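Local structure of protection of telomeres protein 1 (Schizosaccharomyces pombe, 7CUI) at residues I97-N108 with R190-V199. The protein binds single-stranded telomeric DNA, protecting the 3' overhang of chromosome ends and regulating telomerase and telomere length. Residues are numbered along the deposited sequence; the frame is centred on the assembly and turned at random.
Sequences IFFDSDAAELIN and RWRGFGTKIV
Ile97 and Arg192 pair as a parallel bridge: Ile97 N donates to Trp191 O (2.9 Å), and Ile97 O accepts Gly193 N (2.9 Å). Gly193 CA lies over one face of the Phe98 ring in a CH-pi contact, 4.1 Å from its centroid. Bent at chi2 and chi3, Arg192 folds back over Ile97 O and Phe99 CB and forms a salt bridge from NH1 to Asp102 OD2 (2.7 Å), the oxygen lying at the guanidinium edge, near its plane, while Phe99 CD2 sits over one guanidinium face. Lys169 forms a second salt bridge to OD2, and Arg192 NE bonds to the backbone of a neighbouring chain of another protein. An alanine in place of Arg192 would probably deprive Asp102 OD2 of one of its salt-bridge partners, uncover Phe99 CD2 and lose the bond to the neighbouring protein. The parallel pairing of strand 93-99 with strand 190-198 is consistent with the closure of an OB-fold barrel in this C-terminal part of the protein. Along helix 100-107, one water donates to Asp102 O at 3.0 Å and to Thr196 O at 2.9 Å. Leu106 O, at the helix C-terminal end, takes Ile198 N (2.9 Å). Just beyond, Asn108, with positive phi, extends CG anti to its N (chi1 -168°), and ND2 reaches Ile198 O (2.8 Å) nearly in its amide plane.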
ATOM      1  N   ILE A  97       2.005   2.461   2.056  1.00 29.32           N
ATOM      2  CA  ILE A  97       2.121   1.341   2.975  1.00 29.83           C
ATOM      3  C   ILE A  97       0.739   0.985   3.516  1.00 29.56           C
ATOM      4  O   ILE A  97       0.012   1.854   3.996  1.00 30.82           O
ATOM      5  CB  ILE A  97       3.101   1.672   4.119  1.00 30.52           C
ATOM      6  CG1 ILE A  97       4.529   1.881   3.611  1.00 31.30           C
ATOM      7  CG2 ILE A  97       3.046   0.609   5.207  1.00 30.89           C
ATOM      8  CD1 ILE A  97       5.431   2.596   4.598  1.00 31.97           C
ATOM      9  N   PHE A  98       0.401  -0.308   3.442  1.00 28.62           N
ATOM     10  CA  PHE A  98      -0.745  -0.856   4.147  1.00 28.64           C
ATOM     11  C   PHE A  98      -0.252  -1.703   5.318  1.00 29.49           C
ATOM     12  O   PHE A  98       0.425  -2.714   5.129  1.00 28.34           O
ATOM     13  CB  PHE A  98      -1.667  -1.625   3.196  1.00 27.72           C
ATOM     14  CG  PHE A  98      -2.429  -0.725   2.260  1.00 27.84           C
ATOM     15  CD1 PHE A  98      -1.871  -0.327   1.052  1.00 27.91           C
ATOM     16  CD2 PHE A  98      -3.685  -0.234   2.601  1.00 28.37           C
ATOM     17  CE1 PHE A  98      -2.560   0.524   0.201  1.00 28.55           C
ATOM     18  CE2 PHE A  98      -4.375   0.616   1.745  1.00 28.33           C
ATOM     19  CZ  PHE A  98      -3.811   0.991   0.546  1.00 28.51           C
ATOM     20  N   PHE A  99      -0.613  -1.267   6.524  1.00 31.06           N
ATOM     21  CA  PHE A  99      -0.150  -1.853   7.768  1.00 30.30           C
ATOM     22  C   PHE A  99      -1.361  -2.161   8.646  1.00 31.28           C
ATOM     23  O   PHE A  99      -2.323  -1.388   8.678  1.00 30.13           O
ATOM     24  CB  PHE A  99       0.811  -0.874   8.450  1.00 32.23           C
ATOM     25  CG  PHE A  99       1.433  -1.363   9.732  1.00 33.88           C
ATOM     26  CD1 PHE A  99       2.331  -2.421   9.725  1.00 34.37           C
ATOM     27  CD2 PHE A  99       1.133  -0.765  10.949  1.00 36.39           C
ATOM     28  CE1 PHE A  99       2.904  -2.881  10.904  1.00 35.02           C
ATOM     29  CE2 PHE A  99       1.706  -1.226  12.129  1.00 36.87           C
ATOM     30  CZ  PHE A  99       2.594  -2.280  12.104  1.00 35.21           C
ATOM     31  N   ASP A 100      -1.314  -3.323   9.311  1.00 30.34           N
ATOM     32  CA  ASP A 100      -2.201  -3.666  10.413  1.00 32.37           C
ATOM     33  C   ASP A 100      -3.668  -3.436  10.033  1.00 32.26           C
ATOM     34  O   ASP A 100      -4.147  -4.004   9.055  1.00 32.29           O
ATOM     35  CB  ASP A 100      -1.759  -2.977  11.709  1.00 34.80           C
ATOM     36  CG  ASP A 100      -2.192  -3.706  12.969  1.00 37.60           C
ATOM     37  OD1 ASP A 100      -2.931  -4.710  12.850  1.00 38.64           O
ATOM     38  OD2 ASP A 100      -1.782  -3.266  14.064  1.00 42.75           O
ATOM     39  N   SER A 101      -4.371  -2.592  10.800  1.00 34.05           N
ATOM     40  CA  SER A 101      -5.814  -2.421  10.669  1.00 34.70           C
ATOM     41  C   SER A 101      -6.210  -1.775   9.337  1.00 34.33           C
ATOM     42  O   SER A 101      -7.312  -2.017   8.846  1.00 33.34           O
ATOM     43  CB  SER A 101      -6.392  -1.673  11.844  1.00 35.25           C
ATOM     44  OG  SER A 101      -5.688  -0.462  12.058  1.00 35.83           O
ATOM     45  N   ASP A 102      -5.315  -0.966   8.756  1.00 33.34           N
ATOM     46  CA  ASP A 102      -5.584  -0.334   7.473  1.00 34.52           C
ATOM     47  C   ASP A 102      -5.515  -1.374   6.354  1.00 34.13           C
ATOM     48  O   ASP A 102      -6.302  -1.325   5.410  1.00 33.25           O
ATOM     49  CB  ASP A 102      -4.656   0.859   7.235  1.00 36.58           C
ATOM     50  CG  ASP A 102      -4.986   2.078   8.084  1.00 39.10           C
ATOM     51  OD1 ASP A 102      -6.190   2.404   8.216  1.00 42.30           O
ATOM     52  OD2 ASP A 102      -4.037   2.703   8.609  1.00 38.62           O
ATOM     53  N   ALA A 103      -4.571  -2.316   6.481  1.00 35.06           N
ATOM     54  CA  ALA A 103      -4.431  -3.413   5.537  1.00 33.57           C
ATOM     55  C   ALA A 103      -5.612  -4.371   5.673  1.00 33.69           C
ATOM     56  O   ALA A 103      -6.089  -4.901   4.674  1.00 35.72           O
ATOM     57  CB  ALA A 103      -3.114  -4.115   5.741  1.00 32.66           C
ATOM     58  N   ALA A 104      -6.083  -4.572   6.911  1.00 32.60           N
ATOM     59  CA  ALA A 104      -7.275  -5.369   7.161  1.00 31.60           C
ATOM     60  C   ALA A 104      -8.496  -4.709   6.519  1.00 33.39           C
ATOM     61  O   ALA A 104      -9.352  -5.401   5.973  1.00 34.83           O
ATOM     62  CB  ALA A 104      -7.467  -5.596   8.642  1.00 28.22           C
ATOM     63  N   GLU A 105      -8.557  -3.372   6.594  1.00 35.03           N
ATOM     64  CA  GLU A 105      -9.617  -2.586   5.981  1.00 37.56           C
ATOM     65  C   GLU A 105      -9.650  -2.839   4.472  1.00 35.21           C
ATOM     66  O   GLU A 105     -10.711  -3.114   3.915  1.00 35.31           O
ATOM     67  CB  GLU A 105      -9.426  -1.102   6.309  1.00 41.18           C
ATOM     68  CG  GLU A 105     -10.437  -0.184   5.644  1.00 47.52           C
ATOM     69  CD  GLU A 105     -11.698   0.081   6.444  1.00 54.44           C
ATOM     70  OE1 GLU A 105     -12.354   1.107   6.177  1.00 59.03           O
ATOM     71  OE2 GLU A 105     -12.020  -0.735   7.333  1.00 61.81           O
ATOM     72  N   LEU A 106      -8.481  -2.751   3.823  1.00 33.37           N
ATOM     73  CA  LEU A 106      -8.366  -2.968   2.389  1.00 31.84           C
ATOM     74  C   LEU A 106      -8.793  -4.396   2.047  1.00 32.78           C
ATOM     75  O   LEU A 106      -9.658  -4.582   1.194  1.00 36.17           O
ATOM     76  CB  LEU A 106      -6.928  -2.681   1.943  1.00 27.85           C
ATOM     77  CG  LEU A 106      -6.659  -2.791   0.442  1.00 27.50           C
ATOM     78  CD1 LEU A 106      -7.112  -1.537  -0.295  1.00 26.65           C
ATOM     79  CD2 LEU A 106      -5.185  -3.059   0.172  1.00 26.66           C
ATOM     80  N   ILE A 107      -8.206  -5.388   2.736  1.00 31.77           N
ATOM     81  CA  ILE A 107      -8.448  -6.790   2.422  1.00 31.36           C
ATOM     82  C   ILE A 107      -9.937  -7.108   2.560  1.00 34.23           C
ATOM     83  O   ILE A 107     -10.501  -7.753   1.678  1.00 35.29           O
ATOM     84  CB  ILE A 107      -7.559  -7.745   3.247  1.00 30.49           C
ATOM     85  CG1 ILE A 107      -6.085  -7.599   2.865  1.00 29.63           C
ATOM     86  CG2 ILE A 107      -8.027  -9.185   3.089  1.00 29.21           C
ATOM     87  CD1 ILE A 107      -5.129  -8.049   3.949  1.00 30.49           C
ATOM     88  N   ASN A 108     -10.543  -6.673   3.673  1.00 34.93           N
ATOM     89  CA  ASN A 108     -11.987  -6.673   3.853  1.00 37.56           C
ATOM     90  C   ASN A 108     -12.543  -8.094   3.746  1.00 39.30           C
ATOM     91  O   ASN A 108     -13.450  -8.349   2.955  1.00 42.10           O
ATOM     92  CB  ASN A 108     -12.664  -5.708   2.872  1.00 38.01           C
ATOM     93  CG  ASN A 108     -14.120  -5.445   3.190  1.00 40.67           C
ATOM     94  OD1 ASN A 108     -14.557  -5.630   4.321  1.00 44.85           O
ATOM     95  ND2 ASN A 108     -14.880  -5.009   2.200  1.00 44.35           N
ATOM     96  N   ARG A 190       6.873   9.050   4.979  1.00 49.76           N
ATOM     97  CA  ARG A 190       6.214   7.816   4.579  1.00 47.45           C
ATOM     98  C   ARG A 190       4.739   8.113   4.321  1.00 45.04           C
ATOM     99  O   ARG A 190       4.185   9.056   4.885  1.00 44.79           O
ATOM    100  CB  ARG A 190       6.344   6.764   5.688  1.00 46.44           C
ATOM    101  CG  ARG A 190       7.441   5.726   5.484  1.00 47.00           C
ATOM    102  CD  ARG A 190       8.761   6.291   5.003  1.00 52.50           C
ATOM    103  NE  ARG A 190       9.871   5.355   5.061  1.00 56.88           N
ATOM    104  CZ  ARG A 190      11.132   5.677   4.799  1.00 61.16           C
ATOM    105  NH1 ARG A 190      11.445   6.917   4.458  1.00 62.65           N
ATOM    106  NH2 ARG A 190      12.079   4.759   4.885  1.00 66.29           N
ATOM    107  N   TRP A 191       4.111   7.297   3.467  1.00 41.20           N
ATOM    108  CA  TRP A 191       2.682   7.390   3.209  1.00 39.25           C
ATOM    109  C   TRP A 191       2.000   6.077   3.574  1.00 37.68           C
ATOM    110  O   TRP A 191       2.521   5.000   3.294  1.00 37.99           O
ATOM    111  CB  TRP A 191       2.406   7.747   1.748  1.00 38.45           C
ATOM    112  CG  TRP A 191       2.911   9.103   1.375  1.00 39.59           C
ATOM    113  CD1 TRP A 191       2.209  10.273   1.373  1.00 40.13           C
ATOM    114  CD2 TRP A 191       4.250   9.431   0.971  1.00 40.85           C
ATOM    115  NE1 TRP A 191       3.020  11.307   0.988  1.00 42.58           N
ATOM    116  CE2 TRP A 191       4.277  10.821   0.732  1.00 42.87           C
ATOM    117  CE3 TRP A 191       5.423   8.689   0.785  1.00 40.96           C
ATOM    118  CZ2 TRP A 191       5.434  11.479   0.315  1.00 44.29           C
ATOM    119  CZ3 TRP A 191       6.566   9.340   0.374  1.00 42.52           C
ATOM    120  CH2 TRP A 191       6.569  10.717   0.141  1.00 44.49           C
ATOM    121  N   ARG A 192       0.805   6.191   4.160  1.00 37.60           N
ATOM    122  CA  ARG A 192       0.058   5.038   4.628  1.00 35.82           C
ATOM    123  C   ARG A 192      -1.370   5.090   4.091  1.00 35.27           C
ATOM    124  O   ARG A 192      -2.083   6.065   4.315  1.00 37.24           O
ATOM    125  CB  ARG A 192       0.074   5.012   6.158  1.00 36.41           C
ATOM    126  CG  ARG A 192       1.113   4.070   6.744  1.00 36.79           C
ATOM    127  CD  ARG A 192       0.408   2.973   7.509  1.00 35.34           C
ATOM    128  NE  ARG A 192       0.590   3.122   8.943  1.00 37.42           N
ATOM    129  CZ  ARG A 192      -0.314   2.817   9.868  1.00 37.43           C
ATOM    130  NH1 ARG A 192      -1.509   2.368   9.522  1.00 35.92           N
ATOM    131  NH2 ARG A 192      -0.019   2.977  11.144  1.00 41.17           N
ATOM    132  N   GLY A 193      -1.778   4.025   3.390  1.00 33.10           N
ATOM    133  CA  GLY A 193      -3.145   3.906   2.912  1.00 32.18           C
ATOM    134  C   GLY A 193      -4.125   3.732   4.068  1.00 33.29           C
ATOM    135  O   GLY A 193      -3.750   3.216   5.121  1.00 33.88           O
ATOM    136  N   PHE A 194      -5.373   4.172   3.857  1.00 33.80           N
ATOM    137  CA  PHE A 194      -6.442   3.966   4.822  1.00 36.58           C
ATOM    138  C   PHE A 194      -7.793   4.286   4.183  1.00 37.66           C
ATOM    139  O   PHE A 194      -7.852   4.865   3.099  1.00 38.60           O
ATOM    140  CB  PHE A 194      -6.224   4.835   6.064  1.00 38.39           C
ATOM    141  CG  PHE A 194      -6.504   6.302   5.852  1.00 40.39           C
ATOM    142  CD1 PHE A 194      -5.538   7.139   5.315  1.00 40.04           C
ATOM    143  CD2 PHE A 194      -7.740   6.841   6.184  1.00 41.76           C
ATOM    144  CE1 PHE A 194      -5.800   8.486   5.120  1.00 44.78           C
ATOM    145  CE2 PHE A 194      -8.005   8.186   5.984  1.00 44.49           C
ATOM    146  CZ  PHE A 194      -7.033   9.007   5.454  1.00 48.38           C
ATOM    147  N   GLY A 195      -8.872   3.911   4.884  1.00 40.65           N
ATOM    148  CA  GLY A 195     -10.236   4.260   4.514  1.00 42.27           C
ATOM    149  C   GLY A 195     -10.612   3.758   3.122  1.00 41.48           C
ATOM    150  O   GLY A 195     -11.310   4.440   2.373  1.00 44.57           O
ATOM    151  N   THR A 196     -10.138   2.557   2.788  1.00 39.30           N
ATOM    152  CA  THR A 196     -10.271   2.009   1.449  1.00 38.23           C
ATOM    153  C   THR A 196     -10.483   0.503   1.565  1.00 37.95           C
ATOM    154  O   THR A 196      -9.657  -0.178   2.166  1.00 38.77           O
ATOM    155  CB  THR A 196      -9.006   2.308   0.630  1.00 36.77           C
ATOM    156  OG1 THR A 196      -8.682   3.693   0.767  1.00 37.38           O
ATOM    157  CG2 THR A 196      -9.131   1.953  -0.836  1.00 35.11           C
ATOM    158  N   LYS A 197     -11.586  -0.005   0.999  1.00 36.42           N
ATOM    159  CA  LYS A 197     -11.910  -1.418   1.142  1.00 40.59           C
ATOM    160  C   LYS A 197     -12.204  -2.052  -0.218  1.00 40.80           C
ATOM    161  O   LYS A 197     -12.821  -1.427  -1.076  1.00 39.99           O
ATOM    162  CB  LYS A 197     -13.006  -1.649   2.190  1.00 44.05           C
ATOM    163  CG  LYS A 197     -14.357  -1.010   1.910  1.00 52.13           C
ATOM    164  CD  LYS A 197     -15.484  -1.570   2.764  1.00 58.83           C
ATOM    165  CE  LYS A 197     -15.759  -0.780   4.028  1.00 63.55           C
ATOM    166  NZ  LYS A 197     -14.898  -1.231   5.145  1.00 67.94           N
ATOM    167  N   ILE A 198     -11.732  -3.296  -0.401  1.00 37.73           N
ATOM    168  CA  ILE A 198     -12.030  -4.104  -1.575  1.00 36.14           C
ATOM    169  C   ILE A 198     -13.384  -4.771  -1.361  1.00 39.77           C
ATOM    170  O   ILE A 198     -13.658  -5.291  -0.282  1.00 42.30           O
ATOM    171  CB  ILE A 198     -10.915  -5.137  -1.858  1.00 32.05           C
ATOM    172  CG1 ILE A 198      -9.550  -4.473  -2.066  1.00 29.93           C
ATOM    173  CG2 ILE A 198     -11.276  -6.030  -3.039  1.00 28.88           C
ATOM    174  CD1 ILE A 198      -8.382  -5.437  -2.054  1.00 27.17           C
ATOM    175  N   VAL A 199     -14.221  -4.756  -2.403  1.00 43.40           N
ATOM    176  CA  VAL A 199     -15.605  -5.185  -2.291  1.00 47.46           C
ATOM    177  C   VAL A 199     -15.991  -6.041  -3.505  1.00 50.68           C
ATOM    178  O   VAL A 199     -15.106  -6.270  -4.351  1.00 50.26           O
ATOM    179  CB  VAL A 199     -16.536  -3.968  -2.127  1.00 49.35           C
ATOM    180  CG1 VAL A 199     -17.960  -4.281  -2.551  1.00 54.11           C
ATOM    181  CG2 VAL A 199     -16.500  -3.433  -0.705  1.00 46.72           C
TER
HETATM  182  O   HOH W   1      -7.663   0.935   3.891  1.00 35.46           O